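Local coordinates for aminoacyltransferase FemA (PDB 1LRZ), which adds glycines 2 and 3 of the pentaglycine interpeptide bridge of Staphylococcus aureus peptidoglycan, using glycyl-tRNA as donor, at residues L116-E121 and Y386-I391; Y157-D162 and Y361-V366. All coordinates share one frame; numbering follows the deposited sequence.

Contact 1: residues L116-E121 and Y386-I391; sequences LNHDGE and YNAEII
The imidazole of His-118 carries CD1 of Ile-390 over the centre of one face, a CH-pi contact with CD1 3.5 Å from the ring centroid and 11° off the ring normal. At the ring edge, in plane, lies the backbone N of Glu-389, while the carbonyl O of Ala-388 comes in obliquely, 3.1 Å from His-118 CE1. Both nitrogens of the ring have polar partners: ND1 lies 2.8 Å from a hydrogen-bonded water, which donates to Ala-388 O, and NE2 is hydrogen-bonded to the hydroxyl of Ser-159, which together would fix the ring's rotation. Ile-390 reaches the ring because CG1 stands anti to its carbonyl carbon (chi1 -61°), passing Asn-117 O on the way.

Leu-116 and Ile-390 form an antiparallel hydrogen-bonded pair, Leu-116 N to Ile-390 O at 2.9 Å and Ile-390 N to Leu-116 O at 2.8 Å. Past this pair, Asn-117 opens a type I turn and an Asx turn; its OD1 accepts Asp-119 N and Glu-121 N from opposite faces of the amide, and its ND2 donates to Glu-121 OE2 at 2.9 Å.

The contact thus joins the hairpin between strands 112-116 and 122-125 to the start of strand 389-393. Helix 377-384 packs against His-118 through Val-380 and Lys-383, its Lys-384 forms a salt bridge with Asp-119, and strand 157-162 lies alongside 389-393.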
ATOM      1  N   LEU A 116      -9.874   9.265 -11.543  1.00 14.85           N
ATOM      2  CA  LEU A 116      -9.620  10.702 -11.439  1.00 14.76           C
ATOM      3  C   LEU A 116      -8.120  10.953 -11.440  1.00 14.77           C
ATOM      4  O   LEU A 116      -7.341  10.002 -11.347  1.00 14.17           O
ATOM      5  CB  LEU A 116     -10.199  11.254 -10.123  1.00 10.76           C
ATOM      6  CG  LEU A 116     -11.711  11.067  -9.889  1.00 17.87           C
ATOM      7  CD1 LEU A 116     -11.980   9.748  -9.167  1.00 18.64           C
ATOM      8  CD2 LEU A 116     -12.234  12.203  -9.054  1.00 16.01           C
ATOM      9  N   ASN A 117      -7.714  12.217 -11.565  1.00 15.69           N
ATOM     10  CA  ASN A 117      -6.292  12.544 -11.453  1.00 14.94           C
ATOM     11  C   ASN A 117      -6.152  13.072 -10.029  1.00 15.93           C
ATOM     12  O   ASN A 117      -7.152  13.210  -9.314  1.00 14.23           O
ATOM     13  CB  ASN A 117      -5.836  13.603 -12.478  1.00 19.14           C
ATOM     14  CG  ASN A 117      -6.619  14.917 -12.389  1.00 18.10           C
ATOM     15  OD1 ASN A 117      -7.060  15.337 -11.320  1.00 19.58           O
ATOM     16  ND2 ASN A 117      -6.757  15.586 -13.530  1.00 18.88           N
ATOM     17  N   HIS A 118      -4.932  13.369  -9.596  1.00 15.25           N
ATOM     18  CA  HIS A 118      -4.741  13.846  -8.234  1.00 15.91           C
ATOM     19  C   HIS A 118      -5.134  15.291  -7.981  1.00 20.37           C
ATOM     20  O   HIS A 118      -4.826  15.834  -6.920  1.00 21.23           O
ATOM     21  CB  HIS A 118      -3.302  13.608  -7.786  1.00 13.07           C
ATOM     22  CG  HIS A 118      -2.974  12.159  -7.587  1.00 17.90           C
ATOM     23  ND1 HIS A 118      -3.064  11.231  -8.604  1.00 15.74           N
ATOM     24  CD2 HIS A 118      -2.522  11.484  -6.500  1.00 17.77           C
ATOM     25  CE1 HIS A 118      -2.674  10.050  -8.158  1.00 17.24           C
ATOM     26  NE2 HIS A 118      -2.339  10.175  -6.883  1.00 17.67           N
ATOM     27  N   ASP A 119      -5.807  15.907  -8.951  1.00 21.24           N
ATOM     28  CA  ASP A 119      -6.286  17.276  -8.809  1.00 24.25           C
ATOM     29  C   ASP A 119      -7.790  17.190  -8.567  1.00 26.37           C
ATOM     30  O   ASP A 119      -8.471  18.208  -8.471  1.00 26.23           O
ATOM     31  CB  ASP A 119      -6.022  18.082 -10.082  1.00 29.09           C
ATOM     32  CG  ASP A 119      -4.548  18.438 -10.266  1.00 33.57           C
ATOM     33  OD1 ASP A 119      -4.181  18.842 -11.384  1.00 42.61           O
ATOM     34  OD2 ASP A 119      -3.757  18.334  -9.306  1.00 36.10           O
ATOM     35  N   GLY A 120      -8.308  15.968  -8.488  1.00 23.65           N
ATOM     36  CA  GLY A 120      -9.730  15.791  -8.249  1.00 22.77           C
ATOM     37  C   GLY A 120     -10.630  15.862  -9.472  1.00 23.61           C
ATOM     38  O   GLY A 120     -11.850  15.958  -9.337  1.00 23.99           O
ATOM     39  N   GLU A 121     -10.044  15.809 -10.664  1.00 21.44           N
ATOM     40  CA  GLU A 121     -10.828  15.853 -11.893  1.00 22.03           C
ATOM     41  C   GLU A 121     -11.120  14.442 -12.404  1.00 22.79           C
ATOM     42  O   GLU A 121     -10.211  13.609 -12.514  1.00 25.95           O
ATOM     43  CB  GLU A 121     -10.069  16.631 -12.969  1.00 24.35           C
ATOM     44  CG  GLU A 121      -9.712  18.041 -12.541  1.00 30.51           C
ATOM     45  CD  GLU A 121      -8.904  18.786 -13.588  1.00 34.44           C
ATOM     46  OE1 GLU A 121      -9.266  19.942 -13.891  1.00 39.24           O
ATOM     47  OE2 GLU A 121      -7.912  18.223 -14.104  1.00 30.83           O
ATOM     48  N   TYR A 386       4.525  10.229  -8.420  1.00 14.53           N
ATOM     49  CA  TYR A 386       4.934   8.918  -8.926  1.00 14.71           C
ATOM     50  C   TYR A 386       4.177   8.527 -10.197  1.00 16.20           C
ATOM     51  O   TYR A 386       4.365   7.430 -10.730  1.00 17.76           O
ATOM     52  CB  TYR A 386       4.708   7.841  -7.851  1.00 14.08           C
ATOM     53  CG  TYR A 386       5.797   7.782  -6.804  1.00 15.72           C
ATOM     54  CD1 TYR A 386       6.953   7.026  -7.006  1.00 13.05           C
ATOM     55  CD2 TYR A 386       5.683   8.504  -5.616  1.00 17.16           C
ATOM     56  CE1 TYR A 386       7.971   6.991  -6.038  1.00 16.32           C
ATOM     57  CE2 TYR A 386       6.692   8.482  -4.650  1.00 13.89           C
ATOM     58  CZ  TYR A 386       7.830   7.726  -4.861  1.00 18.16           C
ATOM     59  OH  TYR A 386       8.821   7.702  -3.886  1.00 19.00           O
ATOM     60  N   ASN A 387       3.324   9.429 -10.668  1.00 14.51           N
ATOM     61  CA  ASN A 387       2.508   9.214 -11.860  1.00 15.89           C
ATOM     62  C   ASN A 387       1.369   8.241 -11.592  1.00 14.83           C
ATOM     63  O   ASN A 387       0.914   7.563 -12.500  1.00 18.13           O
ATOM     64  CB  ASN A 387       3.334   8.675 -13.046  1.00 14.18           C
ATOM     65  CG  ASN A 387       2.619   8.869 -14.381  1.00 16.12           C
ATOM     66  OD1 ASN A 387       2.688   8.026 -15.274  1.00 22.94           O
ATOM     67  ND2 ASN A 387       1.934   9.989 -14.519  1.00 13.65           N
ATOM     68  N   ALA A 388       0.919   8.161 -10.349  1.00 14.72           N
ATOM     69  CA  ALA A 388      -0.183   7.280 -10.009  1.00 13.85           C
ATOM     70  C   ALA A 388      -1.468   7.947 -10.485  1.00 15.55           C
ATOM     71  O   ALA A 388      -1.450   9.117 -10.872  1.00 13.51           O
ATOM     72  CB  ALA A 388      -0.239   7.079  -8.508  1.00 11.66           C
ATOM     73  N   GLU A 389      -2.576   7.208 -10.490  1.00 12.08           N
ATOM     74  CA  GLU A 389      -3.859   7.804 -10.871  1.00 16.22           C
ATOM     75  C   GLU A 389      -4.827   7.534  -9.717  1.00 14.09           C
ATOM     76  O   GLU A 389      -4.530   6.713  -8.858  1.00 16.35           O
ATOM     77  CB  GLU A 389      -4.394   7.187 -12.177  1.00 19.88           C
ATOM     78  CG  GLU A 389      -5.183   5.920 -11.987  1.00 28.75           C
ATOM     79  CD  GLU A 389      -5.687   5.319 -13.300  1.00 36.28           C
ATOM     80  OE1 GLU A 389      -6.339   6.040 -14.100  1.00 36.41           O
ATOM     81  OE2 GLU A 389      -5.432   4.113 -13.515  1.00 33.87           O
ATOM     82  N   ILE A 390      -5.970   8.214  -9.672  1.00 13.05           N
ATOM     83  CA  ILE A 390      -6.914   7.956  -8.581  1.00 12.69           C
ATOM     84  C   ILE A 390      -8.035   7.001  -9.016  1.00 15.97           C
ATOM     85  O   ILE A 390      -8.590   7.132 -10.111  1.00 12.92           O
ATOM     86  CB  ILE A 390      -7.607   9.250  -8.079  1.00 13.98           C
ATOM     87  CG1 ILE A 390      -6.569  10.250  -7.540  1.00 12.28           C
ATOM     88  CG2 ILE A 390      -8.624   8.898  -6.986  1.00 14.91           C
ATOM     89  CD1 ILE A 390      -5.746   9.735  -6.372  1.00  9.77           C
ATOM     90  N   ILE A 391      -8.355   6.032  -8.170  1.00 13.51           N
ATOM     91  CA  ILE A 391      -9.460   5.140  -8.481  1.00 16.47           C
ATOM     92  C   ILE A 391     -10.496   5.327  -7.376  1.00 16.43           C
ATOM     93  O   ILE A 391     -10.179   5.204  -6.190  1.00 15.27           O
ATOM     94  CB  ILE A 391      -9.045   3.650  -8.541  1.00 18.43           C
ATOM     95  CG1 ILE A 391      -8.013   3.448  -9.659  1.00 17.69           C
ATOM     96  CG2 ILE A 391     -10.306   2.764  -8.808  1.00 11.85           C
ATOM     97  CD1 ILE A 391      -7.494   2.006  -9.771  1.00 19.55           C
TER
HETATM   98  O   HOH W   1      -6.827   8.944 -14.312  1.00 34.74           O
HETATM   99  O   HOH W   2      -3.159  11.715 -11.324  1.00 22.41           O

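Contact 2: residues Y157-D162 and Y361-V366; sequences YHSVLD and YNFYGV
The His-158 and Tyr-364 side chains run alongside each other in the same direction, with His-158 NE2 3.2 Å from Tyr-364 CE1. Their centroids are 4.3 Å apart and their planes inclined at 31°, so the aromatic pair is oblique. On the face of His-158, Val-160 CG2 meets the Asn-362 amide, 3.6 Å from OD1. On the other face Leu-161 CB packs on Tyr-361 CB. CE1 of Phe-363 also reaches Leu-161 CB, and the Phe-363 ring presents its edge to Ser-159 O. Beyond the bulge, Val-366 CG2 presses on Tyr-157 CB at 3.5 Å.

Backbone bonds set this register. Leu-161 and Tyr-361 exchange two nearly straight ones, whereas Phe-363 N reaches Ser-159 O at 2.8 Å with a bent 130° at hydrogen. Phe-363 and Tyr-364 both face Ser-159, a classic beta bulge; Tyr-364 has positive phi there (66°). Ser-159 N then donates to Tyr-364 O at 2.9 Å, and Val-366 N to Tyr-157 O at 3.1 Å. The bulge, with the positive phi of Tyr-364, probably helps to bring its ring beside His-158.

Farther out, Tyr-364 OH bonds to His-22, Asn-362 ND2 to Glu-324, and Tyr-361 OH to Gln-346 of helix 341-355, while Tyr-393 meets the His-158 ring edge-to-face.

Chemically, the interface mixes regular strand pairing with buried polar side chains, Asn-362, Tyr-361 and Tyr-364 among them, whose ends find partners elsewhere. Lys-383 NZ donates to Phe-363 O at the bulge, which would probably polarise that carbonyl.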
ATOM      1  N   TYR A 157     -11.287   5.946  -1.926  1.00 15.91           N
ATOM      2  CA  TYR A 157     -10.343   6.381  -2.954  1.00 15.82           C
ATOM      3  C   TYR A 157      -8.929   5.848  -2.752  1.00 16.57           C
ATOM      4  O   TYR A 157      -8.400   5.889  -1.641  1.00 14.41           O
ATOM      5  CB  TYR A 157     -10.257   7.910  -3.010  1.00 16.54           C
ATOM      6  CG  TYR A 157     -11.564   8.632  -3.250  1.00 16.05           C
ATOM      7  CD1 TYR A 157     -12.504   8.794  -2.222  1.00 15.48           C
ATOM      8  CD2 TYR A 157     -11.851   9.183  -4.497  1.00 15.93           C
ATOM      9  CE1 TYR A 157     -13.704   9.498  -2.440  1.00 13.76           C
ATOM     10  CE2 TYR A 157     -13.038   9.883  -4.723  1.00 15.92           C
ATOM     11  CZ  TYR A 157     -13.956  10.037  -3.691  1.00 16.65           C
ATOM     12  OH  TYR A 157     -15.112  10.751  -3.916  1.00 18.94           O
ATOM     13  N   HIS A 158      -8.327   5.360  -3.839  1.00 15.98           N
ATOM     14  CA  HIS A 158      -6.954   4.847  -3.823  1.00 13.17           C
ATOM     15  C   HIS A 158      -6.117   5.587  -4.869  1.00 14.17           C
ATOM     16  O   HIS A 158      -6.639   6.002  -5.902  1.00 13.02           O
ATOM     17  CB  HIS A 158      -6.901   3.353  -4.186  1.00 11.95           C
ATOM     18  CG  HIS A 158      -7.440   2.437  -3.130  1.00 14.87           C
ATOM     19  ND1 HIS A 158      -7.616   1.086  -3.347  1.00 13.00           N
ATOM     20  CD2 HIS A 158      -7.830   2.668  -1.853  1.00 13.93           C
ATOM     21  CE1 HIS A 158      -8.094   0.525  -2.249  1.00 16.18           C
ATOM     22  NE2 HIS A 158      -8.233   1.463  -1.327  1.00 13.92           N
ATOM     23  N   SER A 159      -4.824   5.747  -4.588  1.00 14.01           N
ATOM     24  CA  SER A 159      -3.877   6.355  -5.527  1.00 14.56           C
ATOM     25  C   SER A 159      -3.138   5.110  -6.020  1.00 15.56           C
ATOM     26  O   SER A 159      -2.437   4.456  -5.244  1.00 15.82           O
ATOM     27  CB  SER A 159      -2.897   7.276  -4.809  1.00 13.18           C
ATOM     28  OG  SER A 159      -1.819   7.591  -5.680  1.00 16.45           O
ATOM     29  N   VAL A 160      -3.283   4.792  -7.302  1.00 13.48           N
ATOM     30  CA  VAL A 160      -2.715   3.562  -7.847  1.00 12.94           C
ATOM     31  C   VAL A 160      -1.774   3.748  -9.033  1.00 11.65           C
ATOM     32  O   VAL A 160      -2.099   4.450  -9.983  1.00 12.15           O
ATOM     33  CB  VAL A 160      -3.871   2.627  -8.282  1.00 15.24           C
ATOM     34  CG1 VAL A 160      -3.325   1.272  -8.740  1.00 13.76           C
ATOM     35  CG2 VAL A 160      -4.862   2.471  -7.123  1.00 12.78           C
ATOM     36  N   LEU A 161      -0.620   3.092  -8.963  1.00 11.78           N
ATOM     37  CA  LEU A 161       0.394   3.154 -10.013  1.00 11.58           C
ATOM     38  C   LEU A 161       0.371   1.868 -10.832  1.00 13.25           C
ATOM     39  O   LEU A 161       0.633   0.775 -10.314  1.00 15.24           O
ATOM     40  CB  LEU A 161       1.779   3.332  -9.393  1.00 13.87           C
ATOM     41  CG  LEU A 161       2.987   3.393 -10.342  1.00 14.70           C
ATOM     42  CD1 LEU A 161       2.843   4.592 -11.290  1.00 14.12           C
ATOM     43  CD2 LEU A 161       4.262   3.527  -9.507  1.00 15.29           C
ATOM     44  N   ASP A 162       0.061   2.002 -12.118  1.00 15.38           N
ATOM     45  CA  ASP A 162      -0.009   0.851 -13.007  1.00 17.68           C
ATOM     46  C   ASP A 162       1.385   0.462 -13.482  1.00 17.62           C
ATOM     47  O   ASP A 162       2.122   1.287 -14.034  1.00 18.06           O
ATOM     48  CB  ASP A 162      -0.915   1.168 -14.197  1.00 19.66           C
ATOM     49  CG  ASP A 162      -1.006   0.014 -15.184  1.00 25.88           C
ATOM     50  OD1 ASP A 162      -0.641  -1.129 -14.818  1.00 25.31           O
ATOM     51  OD2 ASP A 162      -1.455   0.252 -16.323  1.00 28.03           O
ATOM     52  N   TYR A 361       0.686  -1.257  -8.203  1.00 13.26           N
ATOM     53  CA  TYR A 361       1.288  -0.763  -6.977  1.00 14.76           C
ATOM     54  C   TYR A 361       0.298   0.247  -6.398  1.00 14.67           C
ATOM     55  O   TYR A 361       0.089   1.327  -6.951  1.00 13.21           O
ATOM     56  CB  TYR A 361       2.629  -0.096  -7.282  1.00 14.34           C
ATOM     57  CG  TYR A 361       3.415   0.271  -6.046  1.00 15.80           C
ATOM     58  CD1 TYR A 361       4.197  -0.676  -5.382  1.00 14.61           C
ATOM     59  CD2 TYR A 361       3.372   1.569  -5.536  1.00 15.00           C
ATOM     60  CE1 TYR A 361       4.918  -0.337  -4.240  1.00 14.19           C
ATOM     61  CE2 TYR A 361       4.085   1.921  -4.395  1.00 15.03           C
ATOM     62  CZ  TYR A 361       4.856   0.965  -3.754  1.00 17.92           C
ATOM     63  OH  TYR A 361       5.553   1.327  -2.629  1.00 18.20           O
ATOM     64  N   ASN A 362      -0.305  -0.121  -5.278  1.00 13.52           N
ATOM     65  CA  ASN A 362      -1.330   0.688  -4.643  1.00 13.37           C
ATOM     66  C   ASN A 362      -0.824   1.562  -3.490  1.00 14.00           C
ATOM     67  O   ASN A 362      -0.546   1.046  -2.408  1.00 13.06           O
ATOM     68  CB  ASN A 362      -2.423  -0.260  -4.134  1.00 13.60           C
ATOM     69  CG  ASN A 362      -3.768   0.413  -4.001  1.00 16.95           C
ATOM     70  OD1 ASN A 362      -3.844   1.621  -3.810  1.00 15.18           O
ATOM     71  ND2 ASN A 362      -4.846  -0.379  -4.085  1.00  9.80           N
ATOM     72  N   PHE A 363      -0.715   2.875  -3.720  1.00 13.68           N
ATOM     73  CA  PHE A 363      -0.281   3.805  -2.671  1.00 15.10           C
ATOM     74  C   PHE A 363      -1.411   3.900  -1.645  1.00 15.33           C
ATOM     75  O   PHE A 363      -1.287   4.533  -0.594  1.00 13.95           O
ATOM     76  CB  PHE A 363       0.022   5.197  -3.251  1.00  9.69           C
ATOM     77  CG  PHE A 363       1.348   5.279  -3.952  1.00 15.97           C
ATOM     78  CD1 PHE A 363       1.425   5.229  -5.344  1.00 12.37           C
ATOM     79  CD2 PHE A 363       2.531   5.398  -3.214  1.00 15.56           C
ATOM     80  CE1 PHE A 363       2.669   5.292  -5.996  1.00 16.03           C
ATOM     81  CE2 PHE A 363       3.782   5.463  -3.862  1.00 18.30           C
ATOM     82  CZ  PHE A 363       3.851   5.412  -5.249  1.00 12.85           C
ATOM     83  N   TYR A 364      -2.518   3.256  -1.990  1.00 15.59           N
ATOM     84  CA  TYR A 364      -3.709   3.175  -1.158  1.00 15.67           C
ATOM     85  C   TYR A 364      -4.499   4.466  -0.880  1.00 17.07           C
ATOM     86  O   TYR A 364      -4.577   5.359  -1.720  1.00 16.07           O
ATOM     87  CB  TYR A 364      -3.385   2.442   0.161  1.00 15.90           C
ATOM     88  CG  TYR A 364      -4.464   1.452   0.586  1.00 19.67           C
ATOM     89  CD1 TYR A 364      -4.985   0.524  -0.332  1.00 19.88           C
ATOM     90  CD2 TYR A 364      -4.958   1.431   1.891  1.00 20.15           C
ATOM     91  CE1 TYR A 364      -5.960  -0.389   0.037  1.00 19.24           C
ATOM     92  CE2 TYR A 364      -5.950   0.511   2.275  1.00 19.27           C
ATOM     93  CZ  TYR A 364      -6.441  -0.393   1.341  1.00 21.90           C
ATOM     94  OH  TYR A 364      -7.410  -1.308   1.694  1.00 20.51           O
ATOM     95  N   GLY A 365      -5.079   4.541   0.312  1.00 16.23           N
ATOM     96  CA  GLY A 365      -5.959   5.637   0.671  1.00 18.11           C
ATOM     97  C   GLY A 365      -5.662   7.119   0.568  1.00 17.16           C
ATOM     98  O   GLY A 365      -4.602   7.577   0.982  1.00 20.09           O
ATOM     99  N   VAL A 366      -6.603   7.860  -0.023  1.00 15.82           N
ATOM    100  CA  VAL A 366      -6.521   9.324  -0.075  1.00 16.72           C
ATOM    101  C   VAL A 366      -7.938   9.763   0.312  1.00 19.12           C
ATOM    102  O   VAL A 366      -8.908   9.034   0.058  1.00 17.02           O
ATOM    103  CB  VAL A 366      -6.115   9.898  -1.477  1.00 18.17           C
ATOM    104  CG1 VAL A 366      -4.742   9.345  -1.884  1.00 14.97           C
ATOM    105  CG2 VAL A 366      -7.170   9.581  -2.522  1.00 15.12           C
TER

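Overall arrangement
Contacts 1 and 2 have centres about 9 Å apart and belong to one mixed sheet, in which the strands run 112-116, 389-393, 157-162, 360-365. The two touch directly: Glu-389 O and Val-160 N, and likewise Ile-391 N and His-158 O, are 2.8 Å apart, probable hydrogen bonds. Strand 389-393 thus pairs with 112-116 on one side and 157-162 on the other, making the contacts successive strand pairings. Along the chain the order is 116-121, 157-162, 361-366, 386-391, so contact 2 falls within the long span that contact 1 closes. Strands from residues 112-162 therefore alternate with strands from 360-393, and the mainly helical residues between 162 and 361 leave and return through adjacent strands.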